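Local coordinates for protein histone-lysine N-methyltransferase family member SUVH9 (PDB 4NJ5) that helps silence genes and some transposable elements, lacking methyltransferase activity itself but probably binding methylated DNA and recruiting RNA polymerase V to chromatin, at residues N406-S418 with I442-M454. Sequence-based numbering, arbitrary orientation.
Sequences NGDTLVYPARFSS and IPPVDFAMDVSKM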
loop_
_atom_site.group_PDB
_atom_site.type_symbol
_atom_site.label_atom_id
_atom_site.label_comp_id
_atom_site.label_asym_id
_atom_site.label_seq_id
_atom_site.Cartn_x
_atom_site.Cartn_y
_atom_site.Cartn_z
ATOM N N ASN A 406 -35.055 -9.023 18.926
ATOM C CA ASN A 406 -34.962 -8.128 20.071
ATOM C C ASN A 406 -34.632 -6.708 19.632
ATOM O O ASN A 406 -34.727 -5.770 20.421
ATOM C CB ASN A 406 -33.916 -8.626 21.073
ATOM C CG ASN A 406 -34.512 -9.521 22.144
ATOM O OD1 ASN A 406 -35.710 -9.461 22.424
ATOM N ND2 ASN A 406 -33.674 -10.348 22.758
ATOM N N GLY A 407 -34.235 -6.562 18.370
ATOM C CA GLY A 407 -33.951 -5.256 17.805
ATOM C C GLY A 407 -32.486 -4.975 17.509
ATOM O O GLY A 407 -32.162 -3.952 16.906
ATOM N N ASP A 408 -31.601 -5.877 17.923
ATOM C CA ASP A 408 -30.164 -5.655 17.770
ATOM C C ASP A 408 -29.741 -5.555 16.306
ATOM O O ASP A 408 -30.377 -6.132 15.423
ATOM C CB ASP A 408 -29.366 -6.752 18.478
ATOM C CG ASP A 408 -29.746 -6.897 19.937
ATOM O OD1 ASP A 408 -30.417 -5.987 20.469
ATOM O OD2 ASP A 408 -29.373 -7.916 20.553
ATOM N N THR A 409 -28.666 -4.813 16.059
ATOM C CA THR A 409 -28.119 -4.665 14.715
ATOM C C THR A 409 -26.967 -5.643 14.514
ATOM O O THR A 409 -26.089 -5.757 15.366
ATOM C CB THR A 409 -27.628 -3.227 14.465
ATOM O OG1 THR A 409 -28.715 -2.311 14.652
ATOM C CG2 THR A 409 -27.087 -3.081 13.052
ATOM N N LEU A 410 -26.979 -6.352 13.389
ATOM C CA LEU A 410 -25.977 -7.378 13.108
ATOM C C LEU A 410 -25.190 -7.087 11.832
ATOM O O LEU A 410 -25.710 -6.485 10.893
ATOM C CB LEU A 410 -26.648 -8.748 12.989
ATOM C CG LEU A 410 -26.640 -9.682 14.201
ATOM C CD1 LEU A 410 -26.750 -8.913 15.506
ATOM C CD2 LEU A 410 -27.776 -10.687 14.081
ATOM N N VAL A 411 -23.937 -7.530 11.801
ATOM C CA VAL A 411 -23.106 -7.388 10.612
ATOM C C VAL A 411 -23.157 -8.654 9.762
ATOM O O VAL A 411 -22.980 -9.763 10.265
ATOM C CB VAL A 411 -21.643 -7.083 10.974
ATOM C CG1 VAL A 411 -20.787 -7.024 9.717
ATOM C CG2 VAL A 411 -21.555 -5.778 11.743
ATOM N N TYR A 412 -23.410 -8.480 8.471
ATOM C CA TYR A 412 -23.468 -9.602 7.546
ATOM C C TYR A 412 -22.308 -9.514 6.564
ATOM O O TYR A 412 -22.365 -8.753 5.598
ATOM C CB TYR A 412 -24.807 -9.619 6.804
ATOM C CG TYR A 412 -25.996 -9.867 7.708
ATOM C CD1 TYR A 412 -26.526 -11.143 7.854
ATOM C CD2 TYR A 412 -26.585 -8.828 8.420
ATOM C CE1 TYR A 412 -27.613 -11.376 8.682
ATOM C CE2 TYR A 412 -27.668 -9.051 9.251
ATOM C CZ TYR A 412 -28.179 -10.327 9.377
ATOM O OH TYR A 412 -29.256 -10.554 10.204
ATOM N N PRO A 413 -21.246 -10.294 6.818
ATOM C CA PRO A 413 -20.015 -10.277 6.020
ATOM C C PRO A 413 -20.266 -10.532 4.539
ATOM O O PRO A 413 -19.491 -10.066 3.705
ATOM C CB PRO A 413 -19.182 -11.414 6.628
ATOM C CG PRO A 413 -20.147 -12.238 7.413
ATOM C CD PRO A 413 -21.181 -11.285 7.904
ATOM N N ALA A 414 -21.341 -11.244 4.216
ATOM C CA ALA A 414 -21.699 -11.487 2.824
ATOM C C ALA A 414 -21.940 -10.185 2.061
ATOM O O ALA A 414 -21.825 -10.148 0.837
ATOM C CB ALA A 414 -22.926 -12.372 2.739
ATOM N N ARG A 415 -22.275 -9.122 2.787
ATOM C CA ARG A 415 -22.634 -7.857 2.161
ATOM C C ARG A 415 -21.434 -6.956 1.872
ATOM O O ARG A 415 -21.568 -5.957 1.169
ATOM C CB ARG A 415 -23.672 -7.114 3.003
ATOM C CG ARG A 415 -24.824 -7.994 3.439
ATOM C CD ARG A 415 -26.083 -7.191 3.716
ATOM N NE ARG A 415 -27.127 -8.032 4.295
ATOM C CZ ARG A 415 -27.983 -7.624 5.226
ATOM N NH1 ARG A 415 -27.925 -6.383 5.685
ATOM N NH2 ARG A 415 -28.898 -8.461 5.701
ATOM N N PHE A 416 -20.270 -7.304 2.414
ATOM C CA PHE A 416 -19.044 -6.588 2.081
ATOM C C PHE A 416 -18.820 -6.659 0.573
ATOM O O PHE A 416 -19.064 -7.693 -0.050
ATOM C CB PHE A 416 -17.834 -7.185 2.809
ATOM C CG PHE A 416 -17.719 -6.779 4.258
ATOM C CD1 PHE A 416 -17.579 -5.444 4.613
ATOM C CD2 PHE A 416 -17.721 -7.737 5.264
ATOM C CE1 PHE A 416 -17.466 -5.073 5.948
ATOM C CE2 PHE A 416 -17.608 -7.374 6.598
ATOM C CZ PHE A 416 -17.478 -6.043 6.940
ATOM N N SER A 417 -18.367 -5.560 -0.016
ATOM C CA SER A 417 -18.095 -5.544 -1.445
ATOM C C SER A 417 -16.634 -5.243 -1.729
ATOM O O SER A 417 -16.083 -4.251 -1.255
ATOM C CB SER A 417 -18.981 -4.524 -2.159
ATOM O OG SER A 417 -18.720 -4.525 -3.554
ATOM N N SER A 418 -16.011 -6.107 -2.513
ATOM C CA SER A 418 -14.636 -5.900 -2.930
ATOM C C SER A 418 -14.591 -5.718 -4.441
ATOM O O SER A 418 -13.528 -5.804 -5.056
ATOM C CB SER A 418 -13.778 -7.099 -2.519
ATOM O OG SER A 418 -13.772 -7.266 -1.112
ATOM N N ILE A 442 -19.611 -20.766 -5.627
ATOM C CA ILE A 442 -19.938 -21.469 -4.391
ATOM C C ILE A 442 -21.107 -20.776 -3.697
ATOM O O ILE A 442 -21.403 -19.619 -3.997
ATOM C CB ILE A 442 -18.731 -21.509 -3.428
ATOM C CG1 ILE A 442 -18.353 -20.098 -2.980
ATOM C CG2 ILE A 442 -17.546 -22.209 -4.075
ATOM C CD1 ILE A 442 -17.304 -20.078 -1.898
ATOM N N PRO A 443 -21.787 -21.482 -2.775
ATOM C CA PRO A 443 -22.846 -20.808 -2.019
ATOM C C PRO A 443 -22.283 -19.627 -1.241
ATOM O O PRO A 443 -21.175 -19.721 -0.709
ATOM C CB PRO A 443 -23.323 -21.890 -1.050
ATOM C CG PRO A 443 -22.997 -23.170 -1.732
ATOM C CD PRO A 443 -21.705 -22.915 -2.443
ATOM N N PRO A 444 -23.031 -18.519 -1.186
ATOM C CA PRO A 444 -22.548 -17.355 -0.445
ATOM C C PRO A 444 -22.577 -17.618 1.050
ATOM O O PRO A 444 -23.364 -18.438 1.519
ATOM C CB PRO A 444 -23.559 -16.266 -0.811
ATOM C CG PRO A 444 -24.809 -17.010 -1.131
ATOM C CD PRO A 444 -24.365 -18.298 -1.769
ATOM N N VAL A 445 -21.698 -16.944 1.779
ATOM C CA VAL A 445 -21.729 -16.944 3.233
ATOM C C VAL A 445 -23.053 -16.327 3.685
ATOM O O VAL A 445 -23.520 -15.363 3.082
ATOM C CB VAL A 445 -20.526 -16.151 3.783
ATOM C CG1 VAL A 445 -20.774 -15.668 5.197
ATOM C CG2 VAL A 445 -19.249 -16.989 3.697
ATOM N N ASP A 446 -23.681 -16.894 4.714
ATOM C CA ASP A 446 -24.967 -16.375 5.184
ATOM C C ASP A 446 -25.048 -16.121 6.687
ATOM O O ASP A 446 -26.097 -15.711 7.187
ATOM C CB ASP A 446 -26.131 -17.267 4.734
ATOM C CG ASP A 446 -25.996 -18.712 5.201
ATOM O OD1 ASP A 446 -25.357 -18.969 6.239
ATOM O OD2 ASP A 446 -26.549 -19.599 4.517
ATOM N N PHE A 447 -23.958 -16.356 7.410
ATOM C CA PHE A 447 -23.993 -16.154 8.858
ATOM C C PHE A 447 -23.887 -14.679 9.248
ATOM O O PHE A 447 -23.490 -13.834 8.448
ATOM C CB PHE A 447 -22.930 -16.998 9.579
ATOM C CG PHE A 447 -21.526 -16.473 9.448
ATOM C CD1 PHE A 447 -20.690 -16.933 8.444
ATOM C CD2 PHE A 447 -21.026 -15.549 10.356
ATOM C CE1 PHE A 447 -19.395 -16.464 8.333
ATOM C CE2 PHE A 447 -19.734 -15.075 10.247
ATOM C CZ PHE A 447 -18.920 -15.533 9.237
ATOM N N ALA A 448 -24.252 -14.380 10.487
ATOM C CA ALA A 448 -24.223 -13.010 10.970
ATOM C C ALA A 448 -23.226 -12.868 12.103
ATOM O O ALA A 448 -22.868 -13.845 12.754
ATOM C CB ALA A 448 -25.608 -12.575 11.424
ATOM N N MET A 449 -22.780 -11.640 12.332
ATOM C CA MET A 449 -21.824 -11.357 13.384
ATOM C C MET A 449 -22.348 -10.255 14.285
ATOM O O MET A 449 -22.877 -9.247 13.812
ATOM C CB MET A 449 -20.486 -10.920 12.788
ATOM C CG MET A 449 -19.891 -11.917 11.820
ATOM S SD MET A 449 -18.300 -11.383 11.170
ATOM C CE MET A 449 -17.326 -11.337 12.666
ATOM N N ASP A 450 -22.199 -10.454 15.585
ATOM C CA ASP A 450 -22.463 -9.395 16.539
ATOM C C ASP A 450 -21.123 -8.791 16.946
ATOM O O ASP A 450 -20.193 -9.517 17.304
ATOM C CB ASP A 450 -23.200 -9.944 17.760
ATOM C CG ASP A 450 -23.643 -8.852 18.708
ATOM O OD1 ASP A 450 -24.855 -8.555 18.754
ATOM O OD2 ASP A 450 -22.779 -8.284 19.404
ATOM N N VAL A 451 -21.026 -7.467 16.868
ATOM C CA VAL A 451 -19.821 -6.756 17.278
ATOM C C VAL A 451 -20.145 -5.654 18.281
ATOM O O VAL A 451 -19.421 -4.666 18.386
ATOM C CB VAL A 451 -19.075 -6.143 16.069
ATOM C CG1 VAL A 451 -18.508 -7.238 15.179
ATOM C CG2 VAL A 451 -19.996 -5.223 15.277
ATOM N N SER A 452 -21.230 -5.831 19.023
ATOM C CA SER A 452 -21.675 -4.824 19.979
ATOM C C SER A 452 -21.055 -5.027 21.360
ATOM O O SER A 452 -21.129 -4.146 22.212
ATOM C CB SER A 452 -23.200 -4.852 20.096
ATOM O OG SER A 452 -23.644 -6.088 20.633
ATOM N N LYS A 453 -20.452 -6.191 21.577
ATOM C CA LYS A 453 -19.900 -6.543 22.879
ATOM C C LYS A 453 -18.431 -6.913 22.785
ATOM O O LYS A 453 -17.602 -6.400 23.529
ATOM C CB LYS A 453 -20.699 -7.702 23.489
ATOM C CG LYS A 453 -22.143 -7.377 23.812
ATOM C CD LYS A 453 -22.867 -8.584 24.392
ATOM C CE LYS A 453 -24.288 -8.237 24.810
ATOM N NZ LYS A 453 -24.309 -7.141 25.815
ATOM N N MET A 454 -18.126 -7.816 21.863
ATOM C CA MET A 454 -16.765 -8.280 21.658
ATOM C C MET A 454 -16.354 -8.044 20.210
ATOM O O MET A 454 -17.077 -8.417 19.283
ATOM C CB MET A 454 -16.644 -9.758 22.037
ATOM C CG MET A 454 -16.917 -10.011 23.521
ATOM S SD MET A 454 -17.521 -11.667 23.907
ATOM C CE MET A 454 -16.086 -12.658 23.498
HETATM O O HOH W 1 -26.313 -7.890 20.928
HETATM O O HOH W 2 -25.735 -6.344 17.867
HETATM O O HOH W 3 -23.536 -12.558 5.959
#
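V411 and M449 pair their backbones as a single antiparallel bridge of the hydrogen-bonded kind: V411 N donates to M449 O and M449 N to V411 O, each at 2.8 Å. Just past this bridge the 406-418 chain turns into the short 3-10 segment 413-415, which P413 suits because its ring nitrogen has no proton to place. The proline ring reaches across instead, its CG over one face of the F447 ring, 4.2 Å from the centroid, a CH-pi contact in which the two side chains cross at about a right angle. F447 brings its ring there through a chi1 of 75°, with CG lodged between the backbone N and the carbonyl carbon. V445 CG1 meets the same proline carbon. Water 3 bridges the backbones here, accepting from A414 N and donating to F447 O.

A448 is small enough for its CB to point into the angle between two larger side chains, 3.6 Å from Y412 CE1, with an off-centre CH-pi contact to the ring, and 3.9 Å from L410 CD2. V411 CG2 meets V451 CG2, two residues past the bridge.

D450 turns its CG anti to the backbone N (chi1 -173°), which lets OD2 meet S452 while OD1 faces the 406-418 chain beside L410 CD1. OD2 takes S452 N at 2.9 Å, closing an Asx turn, and S452 OG; water 1 lies between OD1 and D408 OD2, and water 2 between OD1 and T409 O. With an alanine in its place, S452 N and OG would probably lose their shared acceptor and both waters a partner.

Within the SET domain, strand 448-450 pairs on with strand 393-395, helix 397-405 packs against L410 and A448, and strand 469-475 meets P413 and V445 through F473.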